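Local coordinates for protein DNMT2 (Spodoptera frugiperda, PDB 4H0N) that probably methylates a cytosine in the anticodon loop of tRNA(Asp), and also cytosine in DNA, using S-adenosylmethionine as methyl donor, at residues L185-G190 and I324-K329; Y43-P48 and N301-I306; E211-C216 and H239-T244; L131-L136 and Y162-R167. The protein carries 3 engineered substitutions. All blocks are in the same frame, centred on the assembly; numbering follows the deposited sequence.

Interaction 1. Residues L185-G190 and I324-K329; sequences LPKDFG and ISELLK
The carboxylate of Glu326 meets the rim of the Phe189 ring, with OE1 lying in the ring plane 3.3 Å from CZ, an approach consistent with a weak attraction between the carboxylate oxygen and the C-H rim of the ring. The contact lays loop 185-190 against helix 321-332, the last helix of the Rossmann-like class I methyltransferase fold. Ring and carboxylate planes stand 79° apart, and the glutamate chain arrives at the edge by folding at chi2 (-57°). The stem of Lys187 completes this patch: its CD comes within 3.8 Å of Glu326 OE1, and its CG covers part of one Phe189 face. Deeper in, Leu185 CD2 touches Leu327 CD2 at 3.8 Å, the two side chains crossing at about a right angle; both also rest on Leu148 of strand 141-148. One turn along the helix, Lys329 NZ forms a weak, long salt bridge of 3.4 Å with Glu326 OE2. Exchanging Glu326 for an alanine would probably leave Lys329 without its anionic mate and the Phe189 edge without its oxygen. Within the loop Asp188 forms an Asx turn, in which the backbone N of Gly190 reaches Asp188 OD1 at 2.9 Å from above the carboxylate plane.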
loop_
_atom_site.group_PDB
_atom_site.type_symbol
_atom_site.label_atom_id
_atom_site.label_comp_id
_atom_site.label_asym_id
_atom_site.label_seq_id
_atom_site.Cartn_x
_atom_site.Cartn_y
_atom_site.Cartn_z
ATOM N N LEU A 185 12.106 -12.344 1.814
ATOM C CA LEU A 185 13.216 -12.154 0.884
ATOM C C LEU A 185 14.487 -12.823 1.407
ATOM O O LEU A 185 14.630 -13.020 2.618
ATOM C CB LEU A 185 13.465 -10.657 0.670
ATOM C CG LEU A 185 12.237 -9.757 0.494
ATOM C CD1 LEU A 185 12.358 -8.533 1.386
ATOM C CD2 LEU A 185 12.043 -9.335 -0.954
ATOM N N PRO A 186 15.408 -13.186 0.495
ATOM C CA PRO A 186 16.702 -13.795 0.849
ATOM C C PRO A 186 17.534 -12.897 1.754
ATOM O O PRO A 186 18.271 -13.380 2.613
ATOM C CB PRO A 186 17.405 -13.937 -0.505
ATOM C CG PRO A 186 16.299 -14.002 -1.498
ATOM C CD PRO A 186 15.211 -13.121 -0.966
ATOM N N LYS A 187 17.416 -11.594 1.537
ATOM C CA LYS A 187 18.096 -10.603 2.353
ATOM C C LYS A 187 17.392 -10.469 3.700
ATOM O O LYS A 187 16.178 -10.259 3.753
ATOM C CB LYS A 187 18.108 -9.259 1.622
ATOM C CG LYS A 187 18.769 -8.133 2.387
ATOM C CD LYS A 187 18.955 -6.913 1.499
ATOM C CE LYS A 187 19.562 -5.757 2.274
ATOM N NZ LYS A 187 20.729 -6.207 3.073
ATOM N N ASP A 188 18.155 -10.605 4.783
ATOM C CA ASP A 188 17.616 -10.467 6.133
ATOM C C ASP A 188 17.832 -9.043 6.637
ATOM O O ASP A 188 18.962 -8.543 6.647
ATOM C CB ASP A 188 18.287 -11.468 7.078
ATOM C CG ASP A 188 17.480 -11.719 8.345
ATOM O OD1 ASP A 188 16.678 -10.842 8.737
ATOM O OD2 ASP A 188 17.651 -12.800 8.952
ATOM N N PHE A 189 16.750 -8.394 7.059
ATOM C CA PHE A 189 16.837 -7.019 7.544
ATOM C C PHE A 189 16.861 -6.945 9.063
ATOM O O PHE A 189 16.955 -5.862 9.637
ATOM C CB PHE A 189 15.697 -6.174 6.981
ATOM C CG PHE A 189 15.755 -6.000 5.489
ATOM C CD1 PHE A 189 15.202 -6.952 4.644
ATOM C CD2 PHE A 189 16.361 -4.884 4.931
ATOM C CE1 PHE A 189 15.253 -6.795 3.269
ATOM C CE2 PHE A 189 16.413 -4.719 3.555
ATOM C CZ PHE A 189 15.859 -5.677 2.725
ATOM N N GLY A 190 16.783 -8.102 9.709
ATOM C CA GLY A 190 16.854 -8.171 11.157
ATOM C C GLY A 190 15.549 -7.817 11.846
ATOM O O GLY A 190 14.472 -8.145 11.367
ATOM N N ILE A 324 8.720 -2.768 -2.006
ATOM C CA ILE A 324 8.714 -2.769 -3.468
ATOM C C ILE A 324 10.102 -2.486 -4.032
ATOM O O ILE A 324 10.519 -3.086 -5.027
ATOM C CB ILE A 324 7.693 -1.765 -4.027
ATOM C CG1 ILE A 324 6.284 -2.207 -3.653
ATOM C CG2 ILE A 324 7.811 -1.643 -5.540
ATOM C CD1 ILE A 324 5.247 -1.315 -4.194
ATOM N N SER A 325 10.815 -1.578 -3.378
ATOM C CA SER A 325 12.183 -1.273 -3.748
ATOM C C SER A 325 13.032 -2.542 -3.674
ATOM O O SER A 325 13.849 -2.815 -4.560
ATOM C CB SER A 325 12.741 -0.191 -2.829
ATOM O OG SER A 325 13.998 0.270 -3.289
ATOM N N GLU A 326 12.818 -3.334 -2.628
ATOM C CA GLU A 326 13.543 -4.594 -2.483
ATOM C C GLU A 326 13.180 -5.636 -3.540
ATOM O O GLU A 326 14.035 -6.408 -3.966
ATOM C CB GLU A 326 13.371 -5.166 -1.074
ATOM C CG GLU A 326 14.062 -4.339 -0.002
ATOM C CD GLU A 326 15.550 -4.167 -0.266
ATOM O OE1 GLU A 326 16.242 -5.179 -0.519
ATOM O OE2 GLU A 326 16.029 -3.013 -0.230
ATOM N N LEU A 327 11.916 -5.664 -3.959
ATOM C CA LEU A 327 11.479 -6.597 -4.997
ATOM C C LEU A 327 11.976 -6.140 -6.363
ATOM O O LEU A 327 12.343 -6.962 -7.207
ATOM C CB LEU A 327 9.955 -6.731 -5.007
ATOM C CG LEU A 327 9.290 -7.448 -3.830
ATOM C CD1 LEU A 327 7.790 -7.274 -3.890
ATOM C CD2 LEU A 327 9.645 -8.919 -3.818
ATOM N N LEU A 328 11.987 -4.826 -6.575
ATOM C CA LEU A 328 12.543 -4.252 -7.800
ATOM C C LEU A 328 14.009 -4.639 -7.982
ATOM O O LEU A 328 14.428 -4.964 -9.093
ATOM C CB LEU A 328 12.382 -2.728 -7.826
ATOM C CG LEU A 328 10.986 -2.189 -8.155
ATOM C CD1 LEU A 328 10.923 -0.686 -7.935
ATOM C CD2 LEU A 328 10.609 -2.526 -9.580
ATOM N N LYS A 329 14.781 -4.614 -6.897
ATOM C CA LYS A 329 16.172 -5.071 -6.946
ATOM C C LYS A 329 16.249 -6.527 -7.388
ATOM O O LYS A 329 17.076 -6.889 -8.226
ATOM C CB LYS A 329 16.863 -4.907 -5.592
ATOM C CG LYS A 329 17.063 -3.466 -5.181
ATOM C CD LYS A 329 17.603 -3.362 -3.768
ATOM C CE LYS A 329 17.412 -1.959 -3.231
ATOM N NZ LYS A 329 18.410 -1.628 -2.181
#

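Interaction 2. Residues Y43-P48 and N301-I306; sequences YKHNFP and NLPTNI
Asn46, at the end of helix 37-46, grips the backbone of Asn301 with both ends of its side-chain amide. OD1 of Asn46 accepts from the backbone N of Asn301 at 3.0 Å, and ND2 of Asn46 donates to the carbonyl O of Asn301 at 2.9 Å. The second bond is somewhat bent, its N-H...O angle being 148°, and the oxygen lies close to the amide plane of Asn46. Two bonds to one residue fix the rotation of the amide, and they let a side chain pair with extended backbone much as a neighbouring strand would. A further bond from Asn46 ND2 to Val42 O ties the amide back onto its own helix.

The remaining contacts are made by the His45 ring. Pro303 lies over one face of the His45 imidazole in a CH-pi contact, its CG 4.1 Å from the ring centroid and 27° off the ring normal. With CG anti to the backbone N (chi1 177°), His45 swings its ring out toward the loop, and its CD2 edge comes to 3.4 Å from Asn301 O.

Loop 301-306, which closes with a type I turn from Pro303 to Ile306, thus sits between two helices: Leu302 and Ile306 touch Val42 of helix 37-46 and also helix 308-316, while Tyr43 of helix 37-46 packs on strand 27-33.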
loop_
_atom_site.group_PDB
_atom_site.type_symbol
_atom_site.label_atom_id
_atom_site.label_comp_id
_atom_site.label_asym_id
_atom_site.label_seq_id
_atom_site.Cartn_x
_atom_site.Cartn_y
_atom_site.Cartn_z
ATOM N N TYR A 43 -0.318 13.114 -6.580
ATOM C CA TYR A 43 0.764 12.591 -7.406
ATOM C C TYR A 43 1.469 13.726 -8.145
ATOM O O TYR A 43 2.696 13.758 -8.213
ATOM C CB TYR A 43 0.240 11.544 -8.403
ATOM C CG TYR A 43 1.329 10.816 -9.172
ATOM C CD1 TYR A 43 1.672 9.508 -8.855
ATOM C CD2 TYR A 43 2.013 11.436 -10.212
ATOM C CE1 TYR A 43 2.671 8.838 -9.549
ATOM C CE2 TYR A 43 3.013 10.780 -10.904
ATOM C CZ TYR A 43 3.341 9.478 -10.574
ATOM O OH TYR A 43 4.337 8.818 -11.274
ATOM N N LYS A 44 0.689 14.652 -8.697
ATOM C CA LYS A 44 1.250 15.760 -9.467
ATOM C C LYS A 44 2.073 16.685 -8.582
ATOM O O LYS A 44 3.021 17.328 -9.033
ATOM C CB LYS A 44 0.143 16.553 -10.162
ATOM C CG LYS A 44 0.209 16.489 -11.680
ATOM C CD LYS A 44 -0.716 17.504 -12.350
ATOM C CE LYS A 44 -0.269 18.939 -12.101
ATOM N NZ LYS A 44 -0.843 19.521 -10.848
ATOM N N HIS A 45 1.700 16.742 -7.311
ATOM C CA HIS A 45 2.362 17.613 -6.365
ATOM C C HIS A 45 3.794 17.155 -6.138
ATOM O O HIS A 45 4.710 17.970 -6.033
ATOM C CB HIS A 45 1.594 17.634 -5.045
ATOM C CG HIS A 45 2.251 18.451 -3.984
ATOM N ND1 HIS A 45 2.199 19.831 -3.963
ATOM C CD2 HIS A 45 2.993 18.087 -2.909
ATOM C CE1 HIS A 45 2.874 20.275 -2.919
ATOM N NE2 HIS A 45 3.365 19.245 -2.265
ATOM N N ASN A 46 3.986 15.843 -6.070
ATOM C CA ASN A 46 5.304 15.293 -5.785
ATOM C C ASN A 46 6.111 14.967 -7.029
ATOM O O ASN A 46 7.338 14.866 -6.975
ATOM C CB ASN A 46 5.184 14.062 -4.893
ATOM C CG ASN A 46 4.774 14.417 -3.488
ATOM O OD1 ASN A 46 5.589 14.893 -2.697
ATOM N ND2 ASN A 46 3.502 14.200 -3.170
ATOM N N PHE A 47 5.416 14.802 -8.150
ATOM C CA PHE A 47 6.079 14.533 -9.421
ATOM C C PHE A 47 5.525 15.405 -10.544
ATOM O O PHE A 47 4.885 14.895 -11.459
ATOM C CB PHE A 47 5.923 13.058 -9.801
ATOM C CG PHE A 47 6.150 12.105 -8.657
ATOM C CD1 PHE A 47 7.430 11.874 -8.172
ATOM C CD2 PHE A 47 5.084 11.434 -8.074
ATOM C CE1 PHE A 47 7.643 10.999 -7.122
ATOM C CE2 PHE A 47 5.291 10.554 -7.027
ATOM C CZ PHE A 47 6.573 10.337 -6.550
ATOM N N PRO A 48 5.784 16.723 -10.485
ATOM C CA PRO A 48 5.311 17.661 -11.510
ATOM C C PRO A 48 5.806 17.292 -12.906
ATOM O O PRO A 48 5.193 17.670 -13.901
ATOM C CB PRO A 48 5.953 18.988 -11.092
ATOM C CG PRO A 48 6.266 18.836 -9.658
ATOM C CD PRO A 48 6.602 17.397 -9.462
ATOM N N ASN A 301 5.758 14.990 0.344
ATOM C CA ASN A 301 4.824 15.690 1.209
ATOM C C ASN A 301 3.438 15.745 0.594
ATOM O O ASN A 301 3.289 15.648 -0.623
ATOM C CB ASN A 301 5.328 17.102 1.505
ATOM C CG ASN A 301 6.559 17.106 2.398
ATOM O OD1 ASN A 301 6.730 16.230 3.252
ATOM N ND2 ASN A 301 7.424 18.099 2.205
ATOM N N LEU A 302 2.424 15.897 1.442
ATOM C CA LEU A 302 1.049 15.985 0.972
ATOM C C LEU A 302 0.605 17.436 0.847
ATOM O O LEU A 302 0.998 18.285 1.648
ATOM C CB LEU A 302 0.103 15.227 1.908
ATOM C CG LEU A 302 0.320 13.723 2.099
ATOM C CD1 LEU A 302 -0.777 13.144 2.981
ATOM C CD2 LEU A 302 0.375 12.996 0.764
ATOM N N PRO A 303 -0.214 17.727 -0.172
ATOM C CA PRO A 303 -0.821 19.053 -0.313
ATOM C C PRO A 303 -1.712 19.393 0.879
ATOM O O PRO A 303 -2.496 18.554 1.327
ATOM C CB PRO A 303 -1.674 18.908 -1.576
ATOM C CG PRO A 303 -1.008 17.824 -2.359
ATOM C CD PRO A 303 -0.507 16.857 -1.326
ATOM N N THR A 304 -1.588 20.617 1.384
ATOM C CA THR A 304 -2.428 21.085 2.484
ATOM C C THR A 304 -3.855 21.392 2.031
ATOM O O THR A 304 -4.712 21.722 2.851
ATOM C CB THR A 304 -1.841 22.349 3.140
ATOM O OG1 THR A 304 -1.293 23.203 2.127
ATOM C CG2 THR A 304 -0.748 21.978 4.139
ATOM N N ASN A 305 -4.104 21.287 0.729
ATOM C CA ASN A 305 -5.433 21.563 0.195
ATOM C C ASN A 305 -6.387 20.370 0.307
ATOM O O ASN A 305 -7.603 20.531 0.201
ATOM C CB ASN A 305 -5.359 22.122 -1.238
ATOM C CG ASN A 305 -5.797 21.120 -2.297
ATOM O OD1 ASN A 305 -6.993 20.885 -2.492
ATOM N ND2 ASN A 305 -4.828 20.556 -3.016
ATOM N N ILE A 306 -5.842 19.178 0.540
ATOM C CA ILE A 306 -6.689 18.008 0.757
ATOM C C ILE A 306 -6.880 17.733 2.255
ATOM O O ILE A 306 -5.974 17.949 3.065
ATOM C CB ILE A 306 -6.183 16.756 -0.020
ATOM C CG1 ILE A 306 -5.527 15.737 0.914
ATOM C CG2 ILE A 306 -5.256 17.167 -1.167
ATOM C CD1 ILE A 306 -4.064 15.504 0.643
#

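Interaction 3. Residues E211-C216 and H239-T244; sequences EKMLRC and HYADGT
Met213 and Cys216, about one turn apart, both direct their side chains onto Ala241. The methyl of Ala241, pointing toward segment 211-216, is met by Met213 SD at 3.8 Å and by Cys216 CB at 3.5 Å, from two directions roughly at right angles. A bend at chi2 (-56°) brings the Met213 thioether alongside the backbone of His239 to Ala241. There the terminal CE lies against Tyr240 CA at 3.7 Å and close to the carbonyl O of His239. The CB atoms of His239 and Tyr240 point away from segment 211-216, so within the loop CE meets backbone and not the rings of these residues. Replacing Met213 by a serine would probably open a gap beside Ala241 and leave the 239-241 backbone without its apolar cover. Tyr284 touches Met213 and Phe220 touches Ala241, extending the apolar patch.

The segments lie between the last strand of the main sheet and the C-terminal helices, a position consistent with the smaller target-recognition domain of C5-methyltransferases. With a thioether, a methylene and a methyl doing most of the touching, the contact rests on van der Waals packing, probably with some shielding from water around the buried Met213 and Ala241.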
loop_
_atom_site.group_PDB
_atom_site.type_symbol
_atom_site.label_atom_id
_atom_site.label_comp_id
_atom_site.label_asym_id
_atom_site.label_seq_id
_atom_site.Cartn_x
_atom_site.Cartn_y
_atom_site.Cartn_z
ATOM N N GLU A 211 -14.194 11.339 21.638
ATOM C CA GLU A 211 -14.923 10.604 22.669
ATOM C C GLU A 211 -15.778 9.469 22.123
ATOM O O GLU A 211 -15.771 8.365 22.668
ATOM C CB GLU A 211 -15.803 11.552 23.479
ATOM C CG GLU A 211 -15.042 12.597 24.261
ATOM C CD GLU A 211 -15.936 13.369 25.211
ATOM O OE1 GLU A 211 -17.174 13.275 25.070
ATOM O OE2 GLU A 211 -15.397 14.063 26.099
ATOM N N LYS A 212 -16.524 9.752 21.059
ATOM C CA LYS A 212 -17.368 8.744 20.428
ATOM C C LYS A 212 -16.541 7.505 20.096
ATOM O O LYS A 212 -16.983 6.377 20.310
ATOM C CB LYS A 212 -18.043 9.308 19.171
ATOM C CG LYS A 212 -17.227 10.384 18.466
ATOM C CD LYS A 212 -17.222 10.180 16.955
ATOM C CE LYS A 212 -15.795 10.210 16.391
ATOM N NZ LYS A 212 -15.684 9.602 15.021
ATOM N N MET A 213 -15.326 7.735 19.602
ATOM C CA MET A 213 -14.367 6.671 19.321
ATOM C C MET A 213 -13.878 5.976 20.583
ATOM O O MET A 213 -13.714 4.757 20.604
ATOM C CB MET A 213 -13.158 7.247 18.598
ATOM C CG MET A 213 -13.384 7.483 17.134
ATOM S SD MET A 213 -13.900 5.951 16.348
ATOM C CE MET A 213 -14.438 6.578 14.777
ATOM N N LEU A 214 -13.636 6.765 21.628
ATOM C CA LEU A 214 -13.133 6.246 22.891
ATOM C C LEU A 214 -14.122 5.285 23.540
ATOM O O LEU A 214 -13.765 4.559 24.467
ATOM C CB LEU A 214 -12.788 7.388 23.847
ATOM C CG LEU A 214 -11.594 8.263 23.469
ATOM C CD1 LEU A 214 -11.347 9.311 24.530
ATOM C CD2 LEU A 214 -10.357 7.417 23.276
ATOM N N ARG A 215 -15.363 5.280 23.059
ATOM C CA ARG A 215 -16.338 4.290 23.506
ATOM C C ARG A 215 -15.927 2.890 23.049
ATOM O O ARG A 215 -16.232 1.900 23.711
ATOM C CB ARG A 215 -17.749 4.618 23.001
ATOM C CG ARG A 215 -18.383 5.858 23.617
ATOM C CD ARG A 215 -19.893 5.910 23.370
ATOM N NE ARG A 215 -20.657 5.351 24.486
ATOM C CZ ARG A 215 -21.489 4.318 24.393
ATOM N NH1 ARG A 215 -21.681 3.715 23.229
ATOM N NH2 ARG A 215 -22.136 3.886 25.467
ATOM N N CYS A 216 -15.231 2.814 21.917
ATOM C CA CYS A 216 -14.796 1.532 21.366
ATOM C C CYS A 216 -13.379 1.163 21.800
ATOM O O CYS A 216 -12.689 0.410 21.111
ATOM C CB CYS A 216 -14.845 1.564 19.839
ATOM S SG CYS A 216 -16.384 2.129 19.124
ATOM N N HIS A 239 -12.184 6.583 10.715
ATOM C CA HIS A 239 -13.615 6.502 10.420
ATOM C C HIS A 239 -14.271 5.624 11.471
ATOM O O HIS A 239 -15.371 5.907 11.958
ATOM C CB HIS A 239 -13.868 5.819 9.075
ATOM C CG HIS A 239 -13.542 6.648 7.874
ATOM N ND1 HIS A 239 -13.962 6.298 6.608
ATOM C CD2 HIS A 239 -12.829 7.790 7.732
ATOM C CE1 HIS A 239 -13.529 7.192 5.738
ATOM N NE2 HIS A 239 -12.838 8.107 6.393
ATOM N N TYR A 240 -13.592 4.519 11.762
ATOM C CA TYR A 240 -14.049 3.529 12.721
ATOM C C TYR A 240 -12.861 3.188 13.590
ATOM O O TYR A 240 -11.723 3.514 13.254
ATOM C CB TYR A 240 -14.558 2.282 12.008
ATOM C CG TYR A 240 -15.548 2.605 10.922
ATOM C CD1 TYR A 240 -16.854 2.962 11.232
ATOM C CD2 TYR A 240 -15.176 2.567 9.584
ATOM C CE1 TYR A 240 -17.768 3.267 10.236
ATOM C CE2 TYR A 240 -16.081 2.870 8.579
ATOM C CZ TYR A 240 -17.377 3.219 8.910
ATOM O OH TYR A 240 -18.284 3.521 7.917
ATOM N N ALA A 241 -13.122 2.520 14.703
ATOM C CA ALA A 241 -12.124 2.401 15.750
ATOM C C ALA A 241 -11.257 1.174 15.563
ATOM O O ALA A 241 -10.294 0.960 16.298
ATOM C CB ALA A 241 -12.816 2.336 17.090
ATOM N N ASP A 242 -11.585 0.375 14.559
ATOM C CA ASP A 242 -11.287 -1.034 14.679
ATOM C C ASP A 242 -10.912 -1.793 13.403
ATOM O O ASP A 242 -11.712 -1.916 12.472
ATOM C CB ASP A 242 -12.483 -1.688 15.349
ATOM C CG ASP A 242 -12.318 -3.150 15.485
ATOM O OD1 ASP A 242 -11.587 -3.561 16.403
ATOM O OD2 ASP A 242 -12.911 -3.875 14.666
ATOM N N GLY A 243 -9.691 -2.326 13.400
ATOM C CA GLY A 243 -9.163 -3.060 12.268
ATOM C C GLY A 243 -8.530 -2.109 11.279
ATOM O O GLY A 243 -7.921 -2.529 10.300
ATOM N N THR A 244 -8.654 -0.817 11.560
ATOM C CA THR A 244 -8.269 0.222 10.614
ATOM C C THR A 244 -6.824 0.687 10.779
ATOM O O THR A 244 -6.248 1.279 9.865
ATOM C CB THR A 244 -9.170 1.437 10.771
ATOM O OG1 THR A 244 -8.944 2.017 12.060
ATOM C CG2 THR A 244 -10.635 1.028 10.643
#

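Interaction 4. Residues L131-L136 and Y162-R167; sequences LFIDKL and YYCTAR
Leu136 of helix 127-138 packs its CD1 onto the small side chain of Ala166 on strand 161-168, 3.7 Å from Ala166 CB. The helix packs on one face of the central sheet of the class I methyltransferase fold, whose seven strands have the order 3-2-1-4-5-7-6; strand 161-168 is the one running antiparallel to both its neighbours. The segment axes pass 10.6 Å apart at an angle of 21°. Alternate strand residues, Tyr162, Cys164 and Ala166, turn toward the helix, and Phe132, Ile133 and Leu136 answer them.

Cys164 is the central bump. Its SG, anti to the backbone N (chi1 -180°), projects into a hollow lined by Phe132 CE2, Leu136 CD1 and Ile133 CD1. At one end of the row, Ile133 sends CD1 toward the hydroxyl of Tyr162, which is itself hydrogen-bonded to Glu145 of strand 141-148. Leu136 CG lies against one face of the Phe132 ring, offset toward its rim. The sulfur meets that ring edge-on: Cys164 SG is 3.8 Å from Phe132 CE2 and sits 82° off the ring normal.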
loop_
_atom_site.group_PDB
_atom_site.type_symbol
_atom_site.label_atom_id
_atom_site.label_comp_id
_atom_site.label_asym_id
_atom_site.label_seq_id
_atom_site.Cartn_x
_atom_site.Cartn_y
_atom_site.Cartn_z
ATOM N N LEU A 131 -5.528 -17.399 -13.601
ATOM C CA LEU A 131 -5.590 -16.975 -14.989
ATOM C C LEU A 131 -4.395 -16.107 -15.311
ATOM O O LEU A 131 -3.773 -16.257 -16.361
ATOM C CB LEU A 131 -6.857 -16.172 -15.251
ATOM C CG LEU A 131 -7.136 -15.936 -16.734
ATOM C CD1 LEU A 131 -7.579 -17.241 -17.375
ATOM C CD2 LEU A 131 -8.175 -14.849 -16.930
ATOM N N PHE A 132 -4.086 -15.192 -14.401
ATOM C CA PHE A 132 -3.011 -14.235 -14.612
ATOM C C PHE A 132 -1.655 -14.912 -14.772
ATOM O O PHE A 132 -0.870 -14.547 -15.642
ATOM C CB PHE A 132 -2.962 -13.227 -13.470
ATOM C CG PHE A 132 -1.679 -12.470 -13.401
ATOM C CD1 PHE A 132 -1.399 -11.471 -14.320
ATOM C CD2 PHE A 132 -0.742 -12.761 -12.422
ATOM C CE1 PHE A 132 -0.209 -10.774 -14.261
ATOM C CE2 PHE A 132 0.449 -12.070 -12.359
ATOM C CZ PHE A 132 0.718 -11.075 -13.277
ATOM N N ILE A 133 -1.386 -15.896 -13.924
ATOM C CA ILE A 133 -0.147 -16.657 -14.000
ATOM C C ILE A 133 -0.110 -17.441 -15.303
ATOM O O ILE A 133 0.928 -17.548 -15.963
ATOM C CB ILE A 133 -0.029 -17.640 -12.811
ATOM C CG1 ILE A 133 0.208 -16.874 -11.504
ATOM C CG2 ILE A 133 1.064 -18.679 -13.056
ATOM C CD1 ILE A 133 1.308 -15.824 -11.578
ATOM N N ASP A 134 -1.267 -17.981 -15.663
ATOM C CA ASP A 134 -1.427 -18.759 -16.879
ATOM C C ASP A 134 -1.122 -17.931 -18.123
ATOM O O ASP A 134 -0.595 -18.447 -19.107
ATOM C CB ASP A 134 -2.852 -19.288 -16.961
ATOM C CG ASP A 134 -3.065 -20.185 -18.147
ATOM O OD1 ASP A 134 -2.919 -21.415 -17.978
ATOM O OD2 ASP A 134 -3.373 -19.662 -19.242
ATOM N N LYS A 135 -1.459 -16.646 -18.077
ATOM C CA LYS A 135 -1.184 -15.763 -19.199
ATOM C C LYS A 135 0.301 -15.434 -19.262
ATOM O O LYS A 135 0.845 -15.209 -20.340
ATOM C CB LYS A 135 -2.012 -14.477 -19.116
ATOM C CG LYS A 135 -2.057 -13.696 -20.425
ATOM C CD LYS A 135 -2.658 -14.564 -21.523
ATOM C CE LYS A 135 -2.364 -14.034 -22.919
ATOM N NZ LYS A 135 -3.124 -12.800 -23.247
ATOM N N LEU A 136 0.955 -15.405 -18.106
ATOM C CA LEU A 136 2.397 -15.184 -18.066
ATOM C C LEU A 136 3.162 -16.313 -18.775
ATOM O O LEU A 136 3.996 -16.057 -19.647
ATOM C CB LEU A 136 2.892 -15.033 -16.625
ATOM C CG LEU A 136 2.437 -13.809 -15.823
ATOM C CD1 LEU A 136 3.082 -13.813 -14.441
ATOM C CD2 LEU A 136 2.765 -12.521 -16.553
ATOM N N TYR A 162 0.221 -9.625 -1.425
ATOM C CA TYR A 162 0.680 -10.525 -2.468
ATOM C C TYR A 162 1.559 -9.754 -3.436
ATOM O O TYR A 162 1.266 -8.604 -3.763
ATOM C CB TYR A 162 -0.519 -11.107 -3.216
ATOM C CG TYR A 162 -0.170 -11.814 -4.505
ATOM C CD1 TYR A 162 0.089 -13.179 -4.524
ATOM C CD2 TYR A 162 -0.106 -11.118 -5.709
ATOM C CE1 TYR A 162 0.403 -13.830 -5.706
ATOM C CE2 TYR A 162 0.211 -11.755 -6.887
ATOM C CZ TYR A 162 0.460 -13.109 -6.884
ATOM O OH TYR A 162 0.775 -13.737 -8.066
ATOM N N TYR A 163 2.627 -10.391 -3.905
ATOM C CA TYR A 163 3.471 -9.795 -4.936
ATOM C C TYR A 163 3.845 -10.802 -6.005
ATOM O O TYR A 163 4.020 -11.988 -5.729
ATOM C CB TYR A 163 4.749 -9.218 -4.341
ATOM C CG TYR A 163 4.517 -8.094 -3.370
ATOM C CD1 TYR A 163 4.397 -6.783 -3.813
ATOM C CD2 TYR A 163 4.419 -8.340 -2.003
ATOM C CE1 TYR A 163 4.193 -5.747 -2.921
ATOM C CE2 TYR A 163 4.207 -7.312 -1.107
ATOM C CZ TYR A 163 4.099 -6.019 -1.572
ATOM O OH TYR A 163 3.893 -4.989 -0.688
ATOM N N CYS A 164 3.974 -10.311 -7.230
ATOM C CA CYS A 164 4.466 -11.124 -8.323
ATOM C C CYS A 164 5.505 -10.345 -9.120
ATOM O O CYS A 164 5.216 -9.271 -9.650
ATOM C CB CYS A 164 3.309 -11.550 -9.228
ATOM S SG CYS A 164 3.825 -12.582 -10.617
ATOM N N THR A 165 6.722 -10.871 -9.177
ATOM C CA THR A 165 7.749 -10.305 -10.043
ATOM C C THR A 165 7.847 -11.163 -11.299
ATOM O O THR A 165 8.376 -12.271 -11.261
ATOM C CB THR A 165 9.118 -10.216 -9.339
ATOM O OG1 THR A 165 9.396 -11.451 -8.669
ATOM C CG2 THR A 165 9.119 -9.091 -8.317
ATOM N N ALA A 166 7.306 -10.657 -12.403
ATOM C CA ALA A 166 7.256 -11.404 -13.655
ATOM C C ALA A 166 8.247 -10.822 -14.647
ATOM O O ALA A 166 8.447 -9.610 -14.704
ATOM C CB ALA A 166 5.856 -11.393 -14.228
ATOM N N ARG A 167 8.850 -11.696 -15.440
ATOM C CA ARG A 167 10.013 -11.333 -16.226
ATOM C C ARG A 167 10.097 -12.199 -17.490
ATOM O O ARG A 167 9.720 -13.373 -17.470
ATOM C CB ARG A 167 11.243 -11.554 -15.359
ATOM C CG ARG A 167 12.481 -10.854 -15.808
ATOM C CD ARG A 167 13.634 -11.313 -14.949
ATOM N NE ARG A 167 14.862 -11.446 -15.726
ATOM C CZ ARG A 167 15.922 -10.666 -15.577
ATOM N NH1 ARG A 167 15.916 -9.700 -14.666
ATOM N NH2 ARG A 167 16.993 -10.860 -16.333
#

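How the interactions relate
Interactions 1 and 4 are neighbours, their centres about 19 Å apart on opposing faces of the main sheet: strand 161-168 turns Cys164 to helix 127-138 and Tyr163 to helix 321-332, where Leu327 CD1 packs 3.4 Å from Tyr163 CG. Interaction 2, at the end of helix 37-46, lies about 28 Å from interaction 1, and interaction 3 about 35 Å, both centre to centre, the latter across the centre of the chain. Interaction 4 closes before interaction 1 opens; both 3 and 4 fall within the span of interaction 2, 3 also within that of 1, and 1 and 2 cross. The C-terminal segments 301-306 and 324-329 follow interaction 3 in sequence and pack back against the core.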